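Local coordinates for protein putative L-alanine-DL-glutamate epimerase (Burkholderia xenovorans LB400, PDB 3SN4) that probably works as a racemase or epimerase of the mandelate racemase/muconate lactonizing enzyme family, and binds magnesium ion and 2-oxoglutarate, at residues P120-H125 against A161-I166; E215-L220 against L241-I246; T270-R275 against T293-V298; A289-I294 against I313-H318. All blocks are in the same frame, centred on the assembly; numbering follows the deposited sequence.

From the N terminus, strand 118-123 is the first element to be tied: contact 1 sets it beside strand 161-168, closing a loop of 35 residues that holds helices 128-132 and 144-156. Contact 2 follows in series, joining strands 215-219 and 243-245 around helix 226-235, and it touches contact 1 through the salt bridge of K163 with E245. Contact 3 runs from the segment leading into helix 273-282 to helix 293-296. Contact 4, joining strands 288-291 and 314-317, opens before contact 3 has closed, so the two cross, sharing T293 and I294; none nests. Contacts 1, 2 and 4 pair barrel strands and reach the bound 2-oxoglutarate; contact 3 instead binds sodium ion.

Contact 1 (P120-H125 against A161-I166); sequences PVYWSH and AIKTNI. With AKG (2-oxoglutaric acid), chain C.
With its CG turned between the backbone N and the carbonyl carbon (chi1 66°), Y122 lays its ring beside K163, whose chain leaves anti to the backbone N and bends at chi3 (81°) to bring NZ to the phenol. Both belong to neighbouring strands of the enolase-type barrel, 118-123 and 161-168, which run in the same general direction. K163 NZ donates to Y122 OH at 2.8 Å, while CB and CD of the lysine lie against CE1 of the ring. K163 NZ also donates to O2 of 2-oxoglutarate at 2.7 Å and forms a salt bridge to E245, so three oxygens fix its position. S124 OG, bonded to E343, packs against K163 CE. The backbones are joined by W123 N to A161 O and by K163 N to W123 O, both 3.0 Å. Beyond the strand, H125 NE2 donates to O3 of the ligand's far carboxylate at 3.2 Å. D345 holds the other ring nitrogen of this histidine, and W129 stacks on the ring. N165, bonded to T128 and N221, has its amide plane 15° from that of the imidazole. A water accepts from H125 N and lies 2.9 Å from N165 OD1, to which it probably donates.

Contact 2 (E215-L220 against L241-I246); sequences EILLDL and LFWVEI. With MG (magnesium ion), chain B; AKG (2-oxoglutaric acid), chain C.
D219 OD2 and E245 OE1 each bind the magnesium ion at 2.1 Å, which brings these two carboxylate oxygens within 3.1 Å of each other; the metal they share should offset their repulsion. The carboxylate planes are stacked, 27° apart. O2 and O5 of 2-oxoglutarate chelate the same ion, and a water and E269 complete its shell. One layer out, D219 OD1 probably takes a hydrogen bond from that water and accepts another from N221 N. E245 OE2, whose other partner is K163, is met by W243 NE1, which donates at 2.9 Å on the anti side of the carboxylate. L217 lies over one face of the W243 indole, its CD2 3.6 Å from the centroid of the six-membered ring (CH-pi). L217 CD1 and CG also pack on F242, and the carboxylate of E215 comes to the edge of that phenyl ring. Parallel pairing sets the spacing: E245 N donates to L218 O at 2.7 Å, and L220 N to E245 O at 2.8 Å. With helix 226-235 between its strands, this is a beta-alpha-beta unit of the enolase-superfamily barrel, carrying metal ligands at its C-terminal strand ends.

Contact 3 (T270-R275 against T293-V298); sequences TLFGIR and TIWNGV. With NA (sodium ion), chain E.
N296 reaches from helix 293-296 to segment T270-R275, and its side chain is fixed by two backbone groups there. From CB the chain turns at chi1 -85°, and N296 CG comes 3.9 Å from L271 O and 4.1 Å from F272 CA. At the tip the amide divides its work. N296 ND2 donates to L271 O at 3.0 Å, almost straight at 173° and lying in both the amide and the carbonyl plane; its second partner is D292 O. N296 OD1 accepts from G273 N at 3.0 Å, a more bent bond, and also sits against F272 CA. The amide thus spans the turn leading into helix 273-282, one of the helices of the barrel domain, and its rotation is set by a donor and an acceptor two residues apart in segment 270-275. Beside it, the F272 and W295 rings lie near parallel but slid so far that they barely overlap, though their detailed spacing is uncertain. F272 N is bonded to E276, and helix 82-102 also touches both aromatic side chains. T270 O meets the edge of the W295 ring near CZ3 and binds the sodium ion at 2.8 Å. Y249 and, from a neighbouring subunit, P78 supply further ligands to that ion, along with two waters.

Contact 4 (A289-I294 against I313-H318); sequences AIVDTI and INVAPH. With AKG (2-oxoglutaric acid), chain C.
Parallel strands 288-291 and 314-317 of the barrel sheet pair here, and just past their C-terminal ends D292 and H318 meet at the ligand site. H318 ND1 donates to D292 OD1 at 2.8 Å, bent to 140°; the carboxylate stands almost upright to the imidazole, 88° between the planes, and OD1 is approached from above its own plane. D292 OD1 also accepts from Y321, while OD2 caps W295 N at the start of helix 293-296, so both oxygens of the acid are engaged. H318 turns its ring to the ligand with CG opposite the backbone N (chi1 -166°), and H318 NE2 lies 3.2 Å from O1 of 2-oxoglutarate, which sits at the ring edge. F320 stacks on the imidazole. This histidine-carboxylate pair at the mouth of an enolase-type barrel resembles the His-Asp pair of mandelate racemase relatives, although its role in this protein is not established. The strands behind it are bonded in regular alternation: A316 N to A289 O, V291 N to A316 O, and H318 N to V291 O at 2.9 Å. I290 sends CG2 against H318 CB, 3.8 Å away, and its CD1 packs on the carboxylate carbon of E245, a magnesium ligand. On the other face of the sheet V291 CG2 packs on V315 CB at 4.0 Å, and A289 CB touches I313 CG2 and V315 CG1, with F277 and F281 of helix 273-282 covering A289.

Contact 1 (P120-H125 against A161-I166)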
# COMPACT_ATOMS: atom_id res chain seq x y z
N PRO A 120 -37.93 -5.81 10.43
CA PRO A 120 -38.35 -5.91 9.04
C PRO A 120 -37.65 -7.05 8.32
O PRO A 120 -36.47 -7.34 8.56
CB PRO A 120 -37.93 -4.56 8.44
CG PRO A 120 -37.85 -3.62 9.58
CD PRO A 120 -37.40 -4.46 10.75
N VAL A 121 -38.39 -7.71 7.44
CA VAL A 121 -37.89 -8.85 6.73
C VAL A 121 -38.02 -8.60 5.25
O VAL A 121 -38.73 -7.68 4.81
CB VAL A 121 -38.72 -10.12 7.10
CG1 VAL A 121 -38.74 -10.33 8.61
CG2 VAL A 121 -40.18 -9.98 6.57
N TYR A 122 -37.31 -9.41 4.46
CA TYR A 122 -37.68 -9.60 3.07
C TYR A 122 -38.10 -11.04 2.82
O TYR A 122 -37.58 -11.98 3.44
CB TYR A 122 -36.58 -9.19 2.12
CG TYR A 122 -35.32 -10.00 2.16
CD1 TYR A 122 -35.09 -11.03 1.24
CD2 TYR A 122 -34.30 -9.70 3.06
CE1 TYR A 122 -33.89 -11.75 1.24
CE2 TYR A 122 -33.10 -10.42 3.08
CZ TYR A 122 -32.91 -11.42 2.16
OH TYR A 122 -31.74 -12.11 2.19
N TRP A 123 -39.03 -11.20 1.89
CA TRP A 123 -39.53 -12.50 1.48
C TRP A 123 -38.57 -13.04 0.45
O TRP A 123 -38.52 -12.57 -0.69
CB TRP A 123 -40.93 -12.36 0.90
CG TRP A 123 -41.54 -13.60 0.29
CD1 TRP A 123 -40.91 -14.76 -0.04
CD2 TRP A 123 -42.90 -13.74 -0.14
NE1 TRP A 123 -41.80 -15.64 -0.62
CE2 TRP A 123 -43.03 -15.03 -0.70
CE3 TRP A 123 -44.02 -12.91 -0.10
CZ2 TRP A 123 -44.24 -15.51 -1.22
CZ3 TRP A 123 -45.23 -13.38 -0.60
CH2 TRP A 123 -45.33 -14.67 -1.15
N SER A 124 -37.78 -14.01 0.89
CA SER A 124 -36.67 -14.51 0.11
C SER A 124 -37.12 -15.62 -0.79
O SER A 124 -38.21 -16.19 -0.59
CB SER A 124 -35.56 -15.00 1.02
OG SER A 124 -34.42 -15.25 0.24
N HIS A 125 -36.30 -15.91 -1.80
CA HIS A 125 -36.60 -16.93 -2.82
C HIS A 125 -37.99 -16.74 -3.39
O HIS A 125 -38.79 -17.68 -3.45
CB HIS A 125 -36.44 -18.33 -2.21
CG HIS A 125 -35.06 -18.61 -1.75
ND1 HIS A 125 -34.67 -18.48 -0.44
CD2 HIS A 125 -33.94 -18.93 -2.45
CE1 HIS A 125 -33.38 -18.73 -0.34
NE2 HIS A 125 -32.92 -19.01 -1.55
N ALA A 161 -40.19 -6.00 0.95
CA ALA A 161 -39.06 -6.38 0.10
C ALA A 161 -39.16 -7.84 -0.29
O ALA A 161 -39.72 -8.64 0.44
CB ALA A 161 -37.73 -6.10 0.84
N ILE A 162 -38.63 -8.17 -1.47
CA ILE A 162 -38.60 -9.54 -1.99
C ILE A 162 -37.22 -9.79 -2.63
O ILE A 162 -36.57 -8.85 -3.09
CB ILE A 162 -39.73 -9.79 -3.04
CG1 ILE A 162 -39.54 -8.96 -4.30
CG2 ILE A 162 -41.12 -9.54 -2.43
CD1 ILE A 162 -40.65 -9.16 -5.32
N LYS A 163 -36.78 -11.05 -2.63
CA LYS A 163 -35.50 -11.43 -3.27
C LYS A 163 -35.68 -12.55 -4.27
O LYS A 163 -36.24 -13.60 -3.93
CB LYS A 163 -34.45 -11.83 -2.23
CG LYS A 163 -33.04 -11.88 -2.83
CD LYS A 163 -31.92 -11.98 -1.79
CE LYS A 163 -31.72 -13.42 -1.29
NZ LYS A 163 -30.85 -13.49 -0.07
N THR A 164 -35.15 -12.35 -5.47
CA THR A 164 -35.19 -13.34 -6.54
C THR A 164 -33.78 -13.73 -6.95
O THR A 164 -32.79 -13.18 -6.44
CB THR A 164 -35.96 -12.80 -7.75
OG1 THR A 164 -36.24 -13.87 -8.67
CG2 THR A 164 -35.18 -11.68 -8.43
N ASN A 165 -33.70 -14.71 -7.84
CA ASN A 165 -32.42 -15.24 -8.34
C ASN A 165 -32.38 -15.13 -9.87
O ASN A 165 -32.96 -14.20 -10.40
CB ASN A 165 -32.22 -16.67 -7.84
CG ASN A 165 -32.29 -16.76 -6.34
OD1 ASN A 165 -33.39 -16.76 -5.76
ND2 ASN A 165 -31.13 -16.85 -5.69
N ILE A 166 -31.69 -16.02 -10.57
CA ILE A 166 -31.53 -15.92 -12.02
C ILE A 166 -32.32 -17.05 -12.67
O ILE A 166 -32.18 -18.21 -12.27
CB ILE A 166 -30.03 -16.02 -12.46
CG1 ILE A 166 -29.11 -15.14 -11.58
CG2 ILE A 166 -29.88 -15.63 -13.92
CD1 ILE A 166 -27.59 -15.52 -11.65
C1 AKG C . -29.71 -17.03 0.28
O1 AKG C . -30.64 -17.45 1.03
O2 AKG C . -29.46 -15.79 0.20
C2 AKG C . -28.87 -17.99 -0.48
O5 AKG C . -28.08 -17.58 -1.33
C3 AKG C . -28.86 -19.48 -0.24
C4 AKG C . -29.73 -20.39 -1.12
C5 AKG C . -29.65 -20.34 -2.64
O3 AKG C . -30.22 -19.37 -3.21
O4 AKG C . -29.09 -21.28 -3.27
O HOH W 1 -33.69 -15.47 -3.21

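Contact 2 (E215-L220 against L241-I246)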
# COMPACT_ATOMS: atom_id res chain seq x y z
N GLU A 215 -39.35 -3.26 -2.21
CA GLU A 215 -37.95 -3.30 -2.58
C GLU A 215 -37.64 -4.63 -3.22
O GLU A 215 -38.18 -5.65 -2.80
CB GLU A 215 -37.05 -3.06 -1.37
CG GLU A 215 -37.19 -1.71 -0.71
CD GLU A 215 -36.38 -0.60 -1.36
OE1 GLU A 215 -35.45 -0.87 -2.16
OE2 GLU A 215 -36.69 0.58 -1.05
N ILE A 216 -36.75 -4.63 -4.22
CA ILE A 216 -36.36 -5.85 -4.90
C ILE A 216 -34.88 -6.09 -4.70
O ILE A 216 -34.05 -5.21 -5.00
CB ILE A 216 -36.67 -5.76 -6.40
CG1 ILE A 216 -38.18 -5.58 -6.64
CG2 ILE A 216 -36.16 -6.99 -7.13
CD1 ILE A 216 -38.54 -5.48 -8.14
N LEU A 217 -34.57 -7.27 -4.18
CA LEU A 217 -33.23 -7.73 -3.98
C LEU A 217 -32.93 -8.76 -5.07
O LEU A 217 -33.82 -9.50 -5.48
CB LEU A 217 -33.10 -8.37 -2.59
CG LEU A 217 -33.12 -7.43 -1.37
CD1 LEU A 217 -34.49 -6.81 -1.16
CD2 LEU A 217 -32.67 -8.15 -0.11
N LEU A 218 -31.67 -8.81 -5.51
CA LEU A 218 -31.24 -9.80 -6.49
C LEU A 218 -30.05 -10.57 -5.93
O LEU A 218 -29.06 -9.97 -5.49
CB LEU A 218 -30.86 -9.12 -7.80
CG LEU A 218 -30.36 -9.96 -8.99
CD1 LEU A 218 -31.39 -10.99 -9.50
CD2 LEU A 218 -29.93 -9.02 -10.09
N ASP A 219 -30.16 -11.90 -5.94
CA ASP A 219 -29.07 -12.78 -5.51
C ASP A 219 -28.50 -13.49 -6.72
O ASP A 219 -29.23 -14.20 -7.43
CB ASP A 219 -29.55 -13.77 -4.46
CG ASP A 219 -28.42 -14.46 -3.69
OD1 ASP A 219 -27.24 -14.46 -4.12
OD2 ASP A 219 -28.74 -15.05 -2.64
N LEU A 220 -27.21 -13.28 -6.95
CA LEU A 220 -26.45 -13.91 -8.02
C LEU A 220 -25.55 -15.06 -7.52
O LEU A 220 -24.91 -15.74 -8.32
CB LEU A 220 -25.61 -12.85 -8.75
CG LEU A 220 -26.40 -11.62 -9.28
CD1 LEU A 220 -25.41 -10.53 -9.82
CD2 LEU A 220 -27.39 -12.05 -10.35
N LEU A 241 -32.57 -1.47 -7.29
CA LEU A 241 -32.33 -2.69 -6.52
C LEU A 241 -31.86 -2.35 -5.10
O LEU A 241 -30.95 -1.53 -4.93
CB LEU A 241 -31.33 -3.57 -7.27
CG LEU A 241 -31.79 -3.97 -8.69
CD1 LEU A 241 -30.70 -4.67 -9.52
CD2 LEU A 241 -33.01 -4.84 -8.56
N PHE A 242 -32.51 -2.95 -4.10
CA PHE A 242 -32.18 -2.81 -2.67
C PHE A 242 -30.74 -3.32 -2.41
O PHE A 242 -29.95 -2.65 -1.72
CB PHE A 242 -33.23 -3.59 -1.86
CG PHE A 242 -33.06 -3.55 -0.37
CD1 PHE A 242 -33.82 -2.69 0.41
CD2 PHE A 242 -32.22 -4.43 0.28
CE1 PHE A 242 -33.70 -2.68 1.81
CE2 PHE A 242 -32.09 -4.42 1.67
CZ PHE A 242 -32.84 -3.57 2.43
N TRP A 243 -30.43 -4.49 -2.94
CA TRP A 243 -29.05 -4.95 -3.06
C TRP A 243 -28.90 -5.97 -4.15
O TRP A 243 -29.89 -6.54 -4.61
CB TRP A 243 -28.47 -5.45 -1.74
CG TRP A 243 -28.84 -6.82 -1.26
CD1 TRP A 243 -28.96 -7.97 -1.98
CD2 TRP A 243 -29.07 -7.19 0.10
NE1 TRP A 243 -29.29 -9.02 -1.16
CE2 TRP A 243 -29.35 -8.56 0.13
CE3 TRP A 243 -29.10 -6.47 1.30
CZ2 TRP A 243 -29.65 -9.24 1.30
CZ3 TRP A 243 -29.40 -7.15 2.47
CH2 TRP A 243 -29.65 -8.52 2.45
N VAL A 244 -27.65 -6.16 -4.58
CA VAL A 244 -27.26 -7.29 -5.42
C VAL A 244 -26.26 -8.11 -4.62
O VAL A 244 -25.25 -7.60 -4.13
CB VAL A 244 -26.63 -6.86 -6.73
CG1 VAL A 244 -26.32 -8.09 -7.60
CG2 VAL A 244 -27.55 -5.90 -7.51
N GLU A 245 -26.58 -9.39 -4.48
CA GLU A 245 -25.88 -10.30 -3.62
C GLU A 245 -24.98 -11.15 -4.47
O GLU A 245 -25.41 -11.74 -5.47
CB GLU A 245 -26.91 -11.15 -2.89
CG GLU A 245 -26.43 -11.95 -1.69
CD GLU A 245 -27.62 -12.51 -0.89
OE1 GLU A 245 -27.48 -13.57 -0.28
OE2 GLU A 245 -28.71 -11.89 -0.88
N ILE A 246 -23.72 -11.21 -4.07
CA ILE A 246 -22.68 -11.88 -4.87
C ILE A 246 -21.77 -12.60 -3.88
O ILE A 246 -21.17 -11.97 -3.00
CB ILE A 246 -21.85 -10.86 -5.66
CG1 ILE A 246 -22.70 -10.20 -6.76
CG2 ILE A 246 -20.60 -11.51 -6.32
CD1 ILE A 246 -22.02 -8.98 -7.42
MG MG B . -27.54 -15.55 -0.97
C1 AKG C . -29.71 -17.03 0.28
O1 AKG C . -30.64 -17.45 1.03
O2 AKG C . -29.46 -15.79 0.20
C2 AKG C . -28.87 -17.99 -0.48
O5 AKG C . -28.08 -17.58 -1.33
C3 AKG C . -28.86 -19.48 -0.24
C4 AKG C . -29.73 -20.39 -1.12
C5 AKG C . -29.65 -20.34 -2.64
O3 AKG C . -30.22 -19.37 -3.21
O4 AKG C . -29.09 -21.28 -3.27
O HOH W 2 -25.83 -15.48 -2.09

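Contact 3 (T270-R275 against T293-V298)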
# COMPACT_ATOMS: atom_id res chain seq x y z
N THR A 270 -21.36 -17.28 3.27
CA THR A 270 -20.68 -18.56 3.44
C THR A 270 -19.43 -18.45 4.29
O THR A 270 -18.71 -19.43 4.41
CB THR A 270 -20.31 -19.23 2.06
OG1 THR A 270 -19.34 -18.43 1.37
CG2 THR A 270 -21.55 -19.43 1.19
N LEU A 271 -19.17 -17.30 4.90
CA LEU A 271 -17.91 -17.09 5.58
C LEU A 271 -17.99 -17.36 7.07
O LEU A 271 -19.06 -17.17 7.69
CB LEU A 271 -17.45 -15.66 5.37
CG LEU A 271 -17.23 -15.19 3.95
CD1 LEU A 271 -16.62 -13.78 3.99
CD2 LEU A 271 -16.33 -16.15 3.19
N PHE A 272 -16.85 -17.75 7.64
CA PHE A 272 -16.73 -18.11 9.07
C PHE A 272 -15.75 -17.24 9.86
O PHE A 272 -14.56 -17.22 9.57
CB PHE A 272 -16.26 -19.56 9.22
CG PHE A 272 -17.21 -20.59 8.67
CD1 PHE A 272 -18.11 -21.23 9.50
CD2 PHE A 272 -17.18 -20.94 7.32
CE1 PHE A 272 -18.96 -22.18 8.98
CE2 PHE A 272 -18.05 -21.88 6.81
CZ PHE A 272 -18.93 -22.50 7.65
N GLY A 273 -16.25 -16.57 10.90
CA GLY A 273 -15.41 -15.84 11.85
C GLY A 273 -14.96 -14.49 11.36
O GLY A 273 -14.93 -14.24 10.17
N ILE A 274 -14.62 -13.61 12.30
CA ILE A 274 -13.98 -12.34 11.97
C ILE A 274 -12.86 -12.53 10.92
O ILE A 274 -12.77 -11.75 9.95
CB ILE A 274 -13.42 -11.62 13.22
CG1 ILE A 274 -14.60 -11.21 14.13
CG2 ILE A 274 -12.50 -10.42 12.75
CD1 ILE A 274 -14.24 -10.37 15.42
N ARG A 275 -12.05 -13.58 11.09
CA ARG A 275 -10.93 -13.90 10.21
C ARG A 275 -11.31 -13.91 8.73
O ARG A 275 -10.58 -13.36 7.91
CB ARG A 275 -10.33 -15.26 10.54
CG ARG A 275 -9.08 -15.19 11.35
CD ARG A 275 -8.47 -16.56 11.54
NE ARG A 275 -8.21 -16.77 12.96
CZ ARG A 275 -7.08 -16.47 13.60
NH1 ARG A 275 -5.99 -15.97 12.99
NH2 ARG A 275 -7.06 -16.73 14.91
N THR A 293 -25.50 -17.29 10.98
CA THR A 293 -25.41 -17.57 12.39
C THR A 293 -25.74 -19.05 12.67
O THR A 293 -25.35 -19.58 13.72
CB THR A 293 -26.39 -16.70 13.20
OG1 THR A 293 -27.69 -17.28 13.14
CG2 THR A 293 -26.44 -15.25 12.68
N ILE A 294 -26.47 -19.69 11.76
CA ILE A 294 -26.75 -21.14 11.84
C ILE A 294 -25.43 -21.91 11.67
O ILE A 294 -25.15 -22.86 12.41
CB ILE A 294 -27.76 -21.59 10.74
CG1 ILE A 294 -29.06 -20.78 10.80
CG2 ILE A 294 -28.09 -23.10 10.82
CD1 ILE A 294 -29.69 -20.70 12.22
N TRP A 295 -24.64 -21.50 10.69
CA TRP A 295 -23.31 -22.00 10.45
C TRP A 295 -22.28 -21.61 11.52
O TRP A 295 -21.50 -22.45 12.01
CB TRP A 295 -22.84 -21.46 9.09
CG TRP A 295 -23.33 -22.22 7.95
CD1 TRP A 295 -24.45 -23.02 7.88
CD2 TRP A 295 -22.71 -22.29 6.68
NE1 TRP A 295 -24.55 -23.57 6.63
CE2 TRP A 295 -23.50 -23.13 5.87
CE3 TRP A 295 -21.56 -21.71 6.13
CZ2 TRP A 295 -23.15 -23.45 4.55
CZ3 TRP A 295 -21.23 -22.01 4.82
CH2 TRP A 295 -22.02 -22.88 4.05
N ASN A 296 -22.23 -20.31 11.84
CA ASN A 296 -21.18 -19.80 12.73
C ASN A 296 -21.45 -20.09 14.17
O ASN A 296 -20.52 -20.22 14.96
CB ASN A 296 -20.99 -18.29 12.55
CG ASN A 296 -20.04 -17.97 11.43
OD1 ASN A 296 -18.81 -17.91 11.61
ND2 ASN A 296 -20.60 -17.75 10.24
N GLY A 297 -22.73 -20.22 14.52
CA GLY A 297 -23.15 -20.08 15.92
C GLY A 297 -23.47 -18.63 16.24
O GLY A 297 -22.74 -17.72 15.82
N VAL A 298 -24.54 -18.40 16.99
CA VAL A 298 -24.98 -17.02 17.28
C VAL A 298 -23.96 -16.24 18.13
O VAL A 298 -23.78 -15.04 17.90
CB VAL A 298 -26.42 -17.00 17.89
CG1 VAL A 298 -26.74 -15.67 18.58
CG2 VAL A 298 -27.45 -17.33 16.82
NA NA E . -16.98 -20.82 2.80
O HOH W 3 -16.02 -22.84 3.89
O HOH W 4 -14.79 -19.60 3.40

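Contact 4 (A289-I294 against I313-H318)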
# COMPACT_ATOMS: atom_id res chain seq x y z
N ALA A 289 -22.94 -7.01 4.97
CA ALA A 289 -22.40 -8.32 5.29
C ALA A 289 -23.52 -9.25 5.73
O ALA A 289 -24.21 -9.00 6.73
CB ALA A 289 -21.32 -8.25 6.38
N ILE A 290 -23.69 -10.33 4.99
CA ILE A 290 -24.64 -11.38 5.33
C ILE A 290 -23.91 -12.34 6.27
O ILE A 290 -22.81 -12.77 5.97
CB ILE A 290 -25.18 -12.08 4.08
CG1 ILE A 290 -26.01 -11.05 3.26
CG2 ILE A 290 -26.08 -13.28 4.45
CD1 ILE A 290 -26.32 -11.45 1.81
N VAL A 291 -24.51 -12.62 7.42
CA VAL A 291 -23.87 -13.48 8.40
C VAL A 291 -24.73 -14.72 8.57
O VAL A 291 -25.93 -14.61 8.85
CB VAL A 291 -23.69 -12.77 9.76
CG1 VAL A 291 -23.01 -13.68 10.78
CG2 VAL A 291 -22.92 -11.47 9.59
N ASP A 292 -24.13 -15.88 8.40
CA ASP A 292 -24.82 -17.14 8.68
C ASP A 292 -24.55 -17.60 10.12
O ASP A 292 -23.52 -18.23 10.43
CB ASP A 292 -24.46 -18.22 7.68
CG ASP A 292 -25.46 -19.36 7.67
OD1 ASP A 292 -25.81 -19.86 6.57
OD2 ASP A 292 -25.91 -19.75 8.77
N THR A 293 -25.50 -17.29 10.98
CA THR A 293 -25.41 -17.57 12.39
C THR A 293 -25.74 -19.05 12.67
O THR A 293 -25.35 -19.58 13.72
CB THR A 293 -26.39 -16.70 13.20
OG1 THR A 293 -27.69 -17.28 13.14
CG2 THR A 293 -26.44 -15.25 12.68
N ILE A 294 -26.47 -19.69 11.76
CA ILE A 294 -26.75 -21.14 11.84
C ILE A 294 -25.43 -21.91 11.67
O ILE A 294 -25.15 -22.86 12.41
CB ILE A 294 -27.76 -21.59 10.74
CG1 ILE A 294 -29.06 -20.78 10.80
CG2 ILE A 294 -28.09 -23.10 10.82
CD1 ILE A 294 -29.69 -20.70 12.22
N ILE A 313 -20.67 -1.10 8.80
CA ILE A 313 -21.32 -2.02 7.93
C ILE A 313 -22.48 -2.68 8.71
O ILE A 313 -22.29 -3.19 9.81
CB ILE A 313 -20.33 -3.11 7.42
CG1 ILE A 313 -19.25 -2.46 6.55
CG2 ILE A 313 -21.07 -4.21 6.63
CD1 ILE A 313 -18.11 -3.38 6.16
N ASN A 314 -23.67 -2.62 8.14
CA ASN A 314 -24.83 -3.33 8.67
C ASN A 314 -24.87 -4.77 8.17
O ASN A 314 -24.40 -5.08 7.05
CB ASN A 314 -26.13 -2.61 8.32
CG ASN A 314 -26.34 -1.33 9.14
OD1 ASN A 314 -25.66 -1.07 10.13
ND2 ASN A 314 -27.29 -0.51 8.69
N VAL A 315 -25.40 -5.65 9.02
CA VAL A 315 -25.45 -7.08 8.74
C VAL A 315 -26.87 -7.60 8.57
O VAL A 315 -27.83 -7.02 9.07
CB VAL A 315 -24.72 -7.89 9.84
CG1 VAL A 315 -23.27 -7.44 9.95
CG2 VAL A 315 -25.44 -7.79 11.15
N ALA A 316 -26.97 -8.72 7.86
CA ALA A 316 -28.22 -9.41 7.63
C ALA A 316 -28.03 -10.89 7.87
O ALA A 316 -27.16 -11.51 7.27
CB ALA A 316 -28.69 -9.15 6.18
N PRO A 317 -28.86 -11.49 8.73
CA PRO A 317 -28.76 -12.95 8.88
C PRO A 317 -29.15 -13.70 7.62
O PRO A 317 -30.11 -13.32 6.89
CB PRO A 317 -29.75 -13.28 10.00
CG PRO A 317 -30.54 -12.11 10.21
CD PRO A 317 -29.96 -10.92 9.52
N HIS A 318 -28.42 -14.78 7.39
CA HIS A 318 -28.74 -15.75 6.36
C HIS A 318 -29.74 -16.73 6.93
O HIS A 318 -29.43 -17.46 7.87
CB HIS A 318 -27.47 -16.49 5.98
CG HIS A 318 -27.58 -17.27 4.72
ND1 HIS A 318 -26.75 -18.34 4.45
CD2 HIS A 318 -28.43 -17.16 3.67
CE1 HIS A 318 -27.06 -18.83 3.26
NE2 HIS A 318 -28.09 -18.14 2.77
C1 AKG C . -29.71 -17.03 0.28
O1 AKG C . -30.64 -17.45 1.03
O2 AKG C . -29.46 -15.79 0.20
C2 AKG C . -28.87 -17.99 -0.48
O5 AKG C . -28.08 -17.58 -1.33
C3 AKG C . -28.86 -19.48 -0.24
C4 AKG C . -29.73 -20.39 -1.12
C5 AKG C . -29.65 -20.34 -2.64
O3 AKG C . -30.22 -19.37 -3.21
O4 AKG C . -29.09 -21.28 -3.27
O HOH W 5 -28.07 -17.15 9.91